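Side-chain contacts in Methylcobalamin\: coenzyme M methyltransferase (Methanosarcina mazei, PDB 4AY7), which catalyses methyl transfer from a methylated corrinoid to coenzyme M, using a zinc ion, in the methanogenesis of Methanosarcina mazei: residues Ser35-Gly40 with Gly265-Glu270; Ala68-Glu71 with Ala77-Leu80; Gly290-Pro295 with Lys307-Glu312; Leu321-Gly326 with Lys337-Ala342. All coordinates share one frame; numbering follows the deposited sequence.

Contact 1 of 4, residues Ser35-Gly40 with Gly265-Glu270; sequences SVTQTG and GLSVEE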
# COMPACT_ATOMS: atom_id res chain seq x y z
N SER A 35 -5.45 -0.96 -8.20
CA SER A 35 -4.83 -0.14 -7.15
C SER A 35 -4.19 -1.00 -6.12
O SER A 35 -4.77 -2.03 -5.71
CB SER A 35 -5.90 0.77 -6.53
OG SER A 35 -5.25 1.69 -5.67
N VAL A 36 -2.98 -0.62 -5.71
CA VAL A 36 -2.26 -1.27 -4.67
C VAL A 36 -2.38 -0.39 -3.42
O VAL A 36 -1.97 -0.78 -2.36
CB VAL A 36 -0.78 -1.60 -5.02
CG1 VAL A 36 -0.72 -2.50 -6.25
CG2 VAL A 36 0.03 -0.33 -5.32
N THR A 37 -3.02 0.77 -3.55
CA THR A 37 -3.15 1.68 -2.45
C THR A 37 -4.67 1.69 -2.10
O THR A 37 -5.46 1.08 -2.80
CB THR A 37 -2.69 3.07 -2.90
OG1 THR A 37 -3.39 3.41 -4.10
CG2 THR A 37 -1.15 3.05 -3.21
N GLN A 38 -5.09 2.42 -1.09
CA GLN A 38 -6.45 2.21 -0.57
C GLN A 38 -7.54 2.60 -1.62
O GLN A 38 -7.39 3.59 -2.37
CB GLN A 38 -6.62 2.93 0.80
CG GLN A 38 -7.19 4.34 0.78
CD GLN A 38 -8.72 4.36 0.67
OE1 GLN A 38 -9.36 3.44 1.19
NE2 GLN A 38 -9.29 5.32 -0.10
N THR A 39 -8.59 1.80 -1.67
CA THR A 39 -9.65 1.95 -2.68
C THR A 39 -11.06 2.37 -2.15
O THR A 39 -12.05 2.36 -2.88
CB THR A 39 -9.79 0.60 -3.39
OG1 THR A 39 -10.09 -0.42 -2.41
CG2 THR A 39 -8.46 0.24 -4.12
N GLY A 40 -11.17 2.69 -0.88
CA GLY A 40 -12.47 3.10 -0.30
C GLY A 40 -12.89 4.49 -0.74
O GLY A 40 -12.14 5.45 -0.53
N GLY A 265 7.63 -4.80 -7.09
CA GLY A 265 7.16 -3.53 -7.60
C GLY A 265 7.40 -2.39 -6.66
O GLY A 265 7.37 -2.54 -5.39
N LEU A 266 7.59 -1.23 -7.27
CA LEU A 266 7.58 0.02 -6.62
C LEU A 266 6.40 0.92 -7.05
O LEU A 266 6.13 1.16 -8.21
CB LEU A 266 8.90 0.77 -6.81
CG LEU A 266 10.14 0.03 -6.45
CD1 LEU A 266 11.31 0.91 -6.82
CD2 LEU A 266 10.17 -0.31 -4.96
N SER A 267 5.65 1.39 -6.07
CA SER A 267 4.43 2.24 -6.31
C SER A 267 4.86 3.63 -5.98
O SER A 267 5.26 3.92 -4.83
CB SER A 267 3.29 1.80 -5.45
OG SER A 267 2.25 2.76 -5.39
N VAL A 268 4.67 4.53 -6.94
CA VAL A 268 5.16 5.88 -6.85
C VAL A 268 4.08 6.91 -7.29
O VAL A 268 3.17 6.59 -8.03
CB VAL A 268 6.32 6.15 -7.83
CG1 VAL A 268 7.51 5.32 -7.42
CG2 VAL A 268 5.88 5.85 -9.28
N GLU A 269 4.24 8.10 -6.76
CA GLU A 269 3.34 9.19 -7.05
C GLU A 269 3.79 9.89 -8.31
O GLU A 269 4.94 9.86 -8.70
CB GLU A 269 3.40 10.22 -5.92
CG GLU A 269 2.63 9.84 -4.68
CD GLU A 269 2.29 11.07 -3.83
OE1 GLU A 269 3.15 11.46 -3.02
OE2 GLU A 269 1.15 11.63 -4.00
N GLU A 270 2.85 10.60 -8.88
CA GLU A 270 3.04 11.43 -10.05
C GLU A 270 4.12 12.50 -9.85
O GLU A 270 4.79 12.91 -10.78
CB GLU A 270 1.65 12.12 -10.25
CG GLU A 270 1.48 12.94 -11.50
CD GLU A 270 2.16 14.29 -11.37
OE1 GLU A 270 2.01 14.87 -10.26
OE2 GLU A 270 2.87 14.70 -12.34
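With CG1 anti to the carbonyl carbon (chi1 -59°), Val36 places CG2 between the backbone N and the carbonyl carbon, and Ser267 answers with OG anti to its own N, chi1 165°. These two rotations bring the CG2 methyl to 3.8 Å from Ser267 OG, and to 3.9 Å from the CB behind it. Thr37 adds a second methyl: its CG2 stands 4.0 Å from the same OG, while its hydroxyl hydrogen-bonds to Cys325 O. The serine oxygen is thus approached by two methyls of the loop, a van der Waals contact with nothing polar exchanged. What satisfies the hydroxyl is His246 ND1, and since His246 is a zinc ligand, Ser267 belongs to the second shell of the metal site and is likely to fix the rotation of that imidazole. The loop is braced within itself: Ser35 OG bonds to Thr37 O at 2.9 Å, approaching from above the carbonyl plane. Gln38, which binds coenzyme M in another structure of this protein, curls over onto Gly40, its NE2 reaching Gly40 O in an almost straight bond, 2.9 Å long, and its OE1 receiving Gly40 N. The loop links helices 15-24 and 42-48, and the contact lies near the centre of the chain, with Val36 also packed on Val289 of strand 287-292, while strand 265-267 runs between strands 242-246 and 287-292 in the parallel sheet.

Contact 2 of 4, residues Ala68-Glu71 with Ala77-Leu80; sequences ANHE and AVRL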
# COMPACT_ATOMS: atom_id res chain seq x y z
N ALA A 68 -16.76 -3.72 -3.94
CA ALA A 68 -17.54 -2.73 -4.66
C ALA A 68 -16.64 -1.94 -5.59
O ALA A 68 -17.09 -1.63 -6.71
CB ALA A 68 -18.34 -1.81 -3.70
N ASN A 69 -15.39 -1.65 -5.18
CA ASN A 69 -14.44 -0.94 -6.04
C ASN A 69 -13.60 -1.94 -6.86
O ASN A 69 -12.39 -1.67 -7.18
CB ASN A 69 -13.50 0.03 -5.26
CG ASN A 69 -12.88 1.10 -6.18
OD1 ASN A 69 -13.04 1.00 -7.41
ND2 ASN A 69 -12.22 2.13 -5.62
N HIS A 70 -14.22 -3.10 -7.10
CA HIS A 70 -13.76 -4.08 -8.04
C HIS A 70 -14.89 -4.32 -9.01
O HIS A 70 -14.73 -4.22 -10.23
CB HIS A 70 -13.35 -5.38 -7.32
CG HIS A 70 -13.20 -6.54 -8.24
ND1 HIS A 70 -12.33 -6.53 -9.27
CD2 HIS A 70 -13.87 -7.75 -8.29
CE1 HIS A 70 -12.44 -7.68 -9.96
NE2 HIS A 70 -13.38 -8.44 -9.36
N GLU A 71 -16.04 -4.66 -8.47
CA GLU A 71 -17.18 -5.02 -9.28
C GLU A 71 -17.83 -3.82 -10.02
O GLU A 71 -18.22 -3.96 -11.15
CB GLU A 71 -18.14 -5.91 -8.46
CG GLU A 71 -17.46 -7.28 -8.20
CD GLU A 71 -18.29 -8.33 -7.45
OE1 GLU A 71 -19.50 -8.10 -7.20
OE2 GLU A 71 -17.72 -9.42 -7.11
N ALA A 77 -8.15 -5.92 -9.29
CA ALA A 77 -7.68 -6.56 -8.05
C ALA A 77 -8.63 -6.10 -6.96
O ALA A 77 -9.40 -5.17 -7.16
CB ALA A 77 -6.28 -6.14 -7.70
N VAL A 78 -8.62 -6.78 -5.83
CA VAL A 78 -9.39 -6.29 -4.65
C VAL A 78 -8.36 -5.96 -3.61
O VAL A 78 -7.57 -6.85 -3.26
CB VAL A 78 -10.35 -7.34 -4.10
CG1 VAL A 78 -11.13 -6.79 -2.87
CG2 VAL A 78 -11.35 -7.77 -5.17
N ARG A 79 -8.40 -4.75 -3.07
CA ARG A 79 -7.39 -4.25 -2.13
C ARG A 79 -8.12 -3.93 -0.79
O ARG A 79 -9.16 -3.26 -0.77
CB ARG A 79 -6.81 -2.96 -2.63
CG ARG A 79 -5.43 -2.58 -2.12
CD ARG A 79 -5.43 -1.88 -0.86
NE ARG A 79 -4.20 -1.23 -0.46
CZ ARG A 79 -4.15 -0.57 0.68
NH1 ARG A 79 -5.22 -0.47 1.46
NH2 ARG A 79 -3.05 0.06 1.07
N LEU A 80 -7.49 -4.35 0.28
CA LEU A 80 -7.94 -4.05 1.65
C LEU A 80 -6.76 -3.97 2.59
O LEU A 80 -5.69 -4.50 2.27
CB LEU A 80 -8.93 -5.12 2.11
CG LEU A 80 -8.47 -6.51 2.45
CD1 LEU A 80 -9.60 -7.24 3.16
CD2 LEU A 80 -8.10 -7.34 1.21
O HOH W 1 -9.99 -2.66 -6.40
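His70, at the end of helix 59-71, and Val78, at the start of strand 78-80, bring their backbones to a CA-CA distance of 6.0 Å, the closest such pair of the two segments. The imidazole side chain is directed at the strand by a torsion that sets CG opposite the backbone N, chi1 165°. Val78 meets it with CG2 alone: this methyl is 3.8 Å from both His70 CB and His70 CG, and touches CD2 slightly further on, so that the base of the ring rather than its outer end carries the packing. The two side chains cross at about a right angle. On the ND1 side the ring passes Ala77 O at 3.9 Å, too far for a bond; ND1 instead donates to Leu75 O in the short connection between helix and strand. A water lies 2.7 Å from both Asn69 O and Ala77 O and can donate to either. Val78 is further packed by Ala66 and Leu67 of the same helix and by Ile140 of helix 130-144. With an alanine in place of His70, Leu75 O would probably lose its ND1 partner and Val78 CG2 its ring neighbour, leaving the connection freer to shift. Chemically, then, the histidine has two roles: its carbon base packs against the strand while its ND1 ties the connection between helix and strand, and the water can mediate between two carbonyls that, both being acceptors, could not bond to each other directly.

Contact 3 of 4, residues Gly290-Pro295 with Lys307-Glu312; sequences GNVSSP and KAEAKE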
# COMPACT_ATOMS: atom_id res chain seq x y z
N GLY A 290 1.82 2.60 -10.91
CA GLY A 290 1.33 3.99 -10.79
C GLY A 290 0.80 4.51 -12.09
O GLY A 290 0.39 3.72 -12.91
N ASN A 291 0.80 5.83 -12.32
CA ASN A 291 1.23 6.88 -11.38
C ASN A 291 0.26 8.07 -11.36
O ASN A 291 0.68 9.25 -11.26
CB ASN A 291 2.61 7.39 -11.78
CG ASN A 291 2.62 7.95 -13.18
OD1 ASN A 291 1.62 7.87 -13.88
ND2 ASN A 291 3.75 8.48 -13.60
N VAL A 292 -1.03 7.80 -11.54
CA VAL A 292 -1.94 8.85 -11.87
C VAL A 292 -2.26 9.59 -10.55
O VAL A 292 -2.59 8.95 -9.52
CB VAL A 292 -3.21 8.36 -12.66
CG1 VAL A 292 -4.12 9.58 -12.97
CG2 VAL A 292 -2.81 7.62 -13.97
N SER A 293 -2.13 10.93 -10.57
CA SER A 293 -2.16 11.70 -9.33
C SER A 293 -3.49 11.52 -8.63
O SER A 293 -4.53 11.89 -9.16
CB SER A 293 -2.06 13.16 -9.65
OG SER A 293 -2.19 13.97 -8.48
N SER A 294 -3.48 11.01 -7.42
CA SER A 294 -4.76 10.93 -6.67
C SER A 294 -5.41 12.30 -6.34
O SER A 294 -6.58 12.48 -6.58
CB SER A 294 -4.61 10.12 -5.37
OG SER A 294 -4.35 8.75 -5.74
N PRO A 295 -4.65 13.24 -5.77
CA PRO A 295 -5.26 14.52 -5.41
C PRO A 295 -5.53 15.47 -6.57
O PRO A 295 -6.51 16.24 -6.49
CB PRO A 295 -4.24 15.13 -4.39
CG PRO A 295 -2.91 14.56 -4.85
CD PRO A 295 -3.25 13.14 -5.27
N LYS A 307 -7.71 10.02 -18.45
CA LYS A 307 -7.35 9.11 -19.58
C LYS A 307 -6.05 9.56 -20.25
O LYS A 307 -5.20 8.73 -20.51
CB LYS A 307 -8.45 8.91 -20.60
CG LYS A 307 -9.71 8.27 -20.01
CD LYS A 307 -10.58 7.55 -21.03
CE LYS A 307 -11.26 8.48 -21.97
NZ LYS A 307 -12.18 7.83 -23.01
N ALA A 308 -5.89 10.85 -20.42
CA ALA A 308 -4.68 11.39 -20.98
C ALA A 308 -3.41 11.05 -20.15
O ALA A 308 -2.36 10.65 -20.71
CB ALA A 308 -4.79 12.89 -21.21
N GLU A 309 -3.48 11.21 -18.85
CA GLU A 309 -2.33 10.97 -17.97
C GLU A 309 -2.09 9.49 -17.83
O GLU A 309 -0.95 9.10 -17.72
CB GLU A 309 -2.52 11.67 -16.60
CG GLU A 309 -2.47 13.19 -16.82
CD GLU A 309 -2.78 13.98 -15.53
OE1 GLU A 309 -2.76 13.37 -14.42
OE2 GLU A 309 -3.07 15.23 -15.66
N ALA A 310 -3.16 8.67 -17.84
CA ALA A 310 -3.06 7.20 -17.91
C ALA A 310 -2.30 6.74 -19.14
O ALA A 310 -1.29 5.96 -19.09
CB ALA A 310 -4.44 6.55 -17.89
N LYS A 311 -2.77 7.24 -20.29
CA LYS A 311 -2.14 6.96 -21.57
C LYS A 311 -0.65 7.29 -21.56
O LYS A 311 0.17 6.48 -21.99
CB LYS A 311 -2.84 7.76 -22.69
CG LYS A 311 -2.40 7.43 -24.10
CD LYS A 311 -3.14 8.28 -25.16
CE LYS A 311 -2.72 8.00 -26.60
NZ LYS A 311 -3.67 8.57 -27.66
N GLU A 312 -0.31 8.47 -21.08
CA GLU A 312 1.07 8.83 -20.88
C GLU A 312 1.91 7.81 -20.02
O GLU A 312 3.01 7.48 -20.41
CB GLU A 312 1.20 10.23 -20.32
CG GLU A 312 2.62 10.70 -20.35
CD GLU A 312 2.79 12.21 -20.31
OE1 GLU A 312 1.80 12.98 -20.55
OE2 GLU A 312 3.99 12.61 -20.06
O HOH W 2 -1.11 12.28 -13.03
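Val292, Glu309 and Ala310 make up nearly all of this contact between the end of strand 287-292 and helix 303-315. Val292 contributes most, and its two methyls divide the work. CG2, held beside the backbone N and anti to the carbonyl carbon, is laid against the helix backbone, 4.0 Å from Ala310 CA and a looser 4.4 Å from Ala310 CB. With only a methyl at Ala310, the strand comes close to the helix, the CA atoms of Val292 and Ala310 being 6.4 Å apart. CG1 extends instead towards Glu309, whose OE1 lies 4.3 Å away. That glutamate spans the surface of the contact, and its carboxylate OE1, rather than its stem, comes nearest the valine; the same oxygen is hydrogen-bonded to Thr297 OG1 of the short helix 294-298. A water lies near this carboxylate oxygen and accepts a bond from Ser293 N at 3.0 Å. Ser293 itself is the N-cap of helix 294-298: its OG takes the N-H of Phe296. The valine methyl that meets Ala310 also packs on Leu339, and Ala310 on Leu321 and Ala342, so the apolar patch continues into the next strand and helix. A strand, a capped short helix and then a longer helix packed back on the strand form one beta-alpha unit of the TIM barrel found in the uroporphyrinogen decarboxylase family.

Contact 4 of 4, residues Leu321-Gly326 with Lys337-Ala342; sequences LAPGCG and KALVAA. With ZN (zinc ion), chain C.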
# COMPACT_ATOMS: atom_id res chain seq x y z
N LEU A 321 -0.81 -0.21 -14.20
CA LEU A 321 -1.44 1.14 -14.23
C LEU A 321 -2.28 1.28 -12.97
O LEU A 321 -3.13 0.41 -12.66
CB LEU A 321 -2.29 1.33 -15.44
CG LEU A 321 -3.09 2.62 -15.62
CD1 LEU A 321 -2.10 3.77 -15.65
CD2 LEU A 321 -4.07 2.66 -16.80
N ALA A 322 -2.05 2.37 -12.25
CA ALA A 322 -2.70 2.54 -10.92
C ALA A 322 -2.66 3.99 -10.47
O ALA A 322 -1.86 4.75 -10.96
CB ALA A 322 -2.01 1.63 -9.87
N PRO A 323 -3.48 4.35 -9.42
CA PRO A 323 -3.36 5.64 -8.77
C PRO A 323 -1.94 5.80 -8.19
O PRO A 323 -1.34 4.83 -7.71
CB PRO A 323 -4.42 5.59 -7.68
CG PRO A 323 -5.42 4.58 -8.19
CD PRO A 323 -4.59 3.55 -8.86
N GLY A 324 -1.45 7.02 -8.11
CA GLY A 324 -0.19 7.26 -7.50
C GLY A 324 -0.17 7.09 -5.98
O GLY A 324 0.84 6.79 -5.43
N CYS A 325 -1.28 7.35 -5.31
CA CYS A 325 -1.34 7.28 -3.85
C CYS A 325 -2.71 6.67 -3.54
O CYS A 325 -3.40 6.23 -4.45
CB CYS A 325 -1.14 8.66 -3.20
SG CYS A 325 -0.78 8.42 -1.45
N GLY A 326 -3.08 6.58 -2.27
CA GLY A 326 -4.45 6.13 -1.96
C GLY A 326 -5.47 7.01 -2.71
O GLY A 326 -5.25 8.22 -2.95
N LYS A 337 -13.23 4.55 -13.00
CA LYS A 337 -13.52 3.82 -14.21
C LYS A 337 -12.76 4.36 -15.46
O LYS A 337 -12.52 3.64 -16.41
CB LYS A 337 -15.02 3.86 -14.52
CG LYS A 337 -15.84 3.04 -13.55
CD LYS A 337 -17.30 3.02 -13.89
CE LYS A 337 -17.53 2.03 -15.01
NZ LYS A 337 -19.00 2.06 -15.18
N ALA A 338 -12.43 5.65 -15.41
CA ALA A 338 -11.68 6.30 -16.47
C ALA A 338 -10.29 5.71 -16.53
O ALA A 338 -9.73 5.64 -17.59
CB ALA A 338 -11.62 7.81 -16.29
N LEU A 339 -9.71 5.26 -15.42
CA LEU A 339 -8.43 4.52 -15.52
C LEU A 339 -8.44 3.26 -16.35
O LEU A 339 -7.54 2.98 -17.16
CB LEU A 339 -7.93 4.07 -14.12
CG LEU A 339 -7.13 5.03 -13.27
CD1 LEU A 339 -6.67 4.34 -11.95
CD2 LEU A 339 -6.00 5.64 -14.09
N VAL A 340 -9.43 2.46 -16.10
CA VAL A 340 -9.65 1.20 -16.74
C VAL A 340 -9.93 1.45 -18.20
O VAL A 340 -9.32 0.78 -19.09
CB VAL A 340 -10.83 0.44 -16.10
CG1 VAL A 340 -11.06 -0.85 -16.90
CG2 VAL A 340 -10.55 0.21 -14.61
N ALA A 341 -10.78 2.45 -18.49
CA ALA A 341 -11.07 2.79 -19.89
C ALA A 341 -9.79 3.21 -20.67
O ALA A 341 -9.58 2.76 -21.75
CB ALA A 341 -12.17 3.88 -19.98
N ALA A 342 -8.93 4.02 -20.07
CA ALA A 342 -7.67 4.39 -20.70
C ALA A 342 -6.81 3.16 -21.06
O ALA A 342 -6.13 3.09 -22.09
CB ALA A 342 -6.92 5.36 -19.80
ZN ZN C . 1.67 7.96 -1.03
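Leu339 carries the tight half of this contact, projecting from helix 337-342 onto strand 320-323 of the barrel wall. Its CD1 lies 3.8 Å from Pro323 CD and 4.0 Å from Pro323 CG, so one methyl meets the CD-CG side of the proline ring, the two side chains meeting at a slant. CD2 is turned to Leu321 and touches CG more loosely, at 4.5 Å. Leu321 brings its own CD2 to 3.5 Å from Leu339 O; setting CG anti to the backbone N, chi1 176°, sends the side chain out towards the helix. Both partners are buried and apolar, apart from that carbonyl. The outer face is more open: Lys337 is exposed and Ala341 partly so, while Val340 is partly covered by Val33. Past the strand, the loop departs from the helix towards the zinc site, where Cys325 SG binds the metal at 2.5 Å, alongside His246 and Cys248. The axes of strand 321-323 and helix 337-342 are 9.3 Å apart and nearly antiparallel, at 162°, as expected of a strand and the helix following it in a TIM barrel. Leu298 of helix 294-298 touches both Leu339 and Pro323, and helix 303-315 flanks Ala338 and Ala342.

From the N terminus, the chain first enters contact 1 at 35-40 and does not close it until 265-270, a long loop taking in several barrel strands. Contact 2 falls within that loop and closes a short one of its own, joining helix 59-71 to strand 78-80; the two meet where Arg79 NE bonds to Val36 O and Asn69 ND2 to Thr39 O. Contacts 3 and 4 follow in series, each joining a strand to an outer helix, and no loops cross. Contacts 3 and 4 are neighbours, with centres about 6 Å apart, linked by the backbone bond between Gly324 N and Val292 O. All four contacts reach the same parallel sheet.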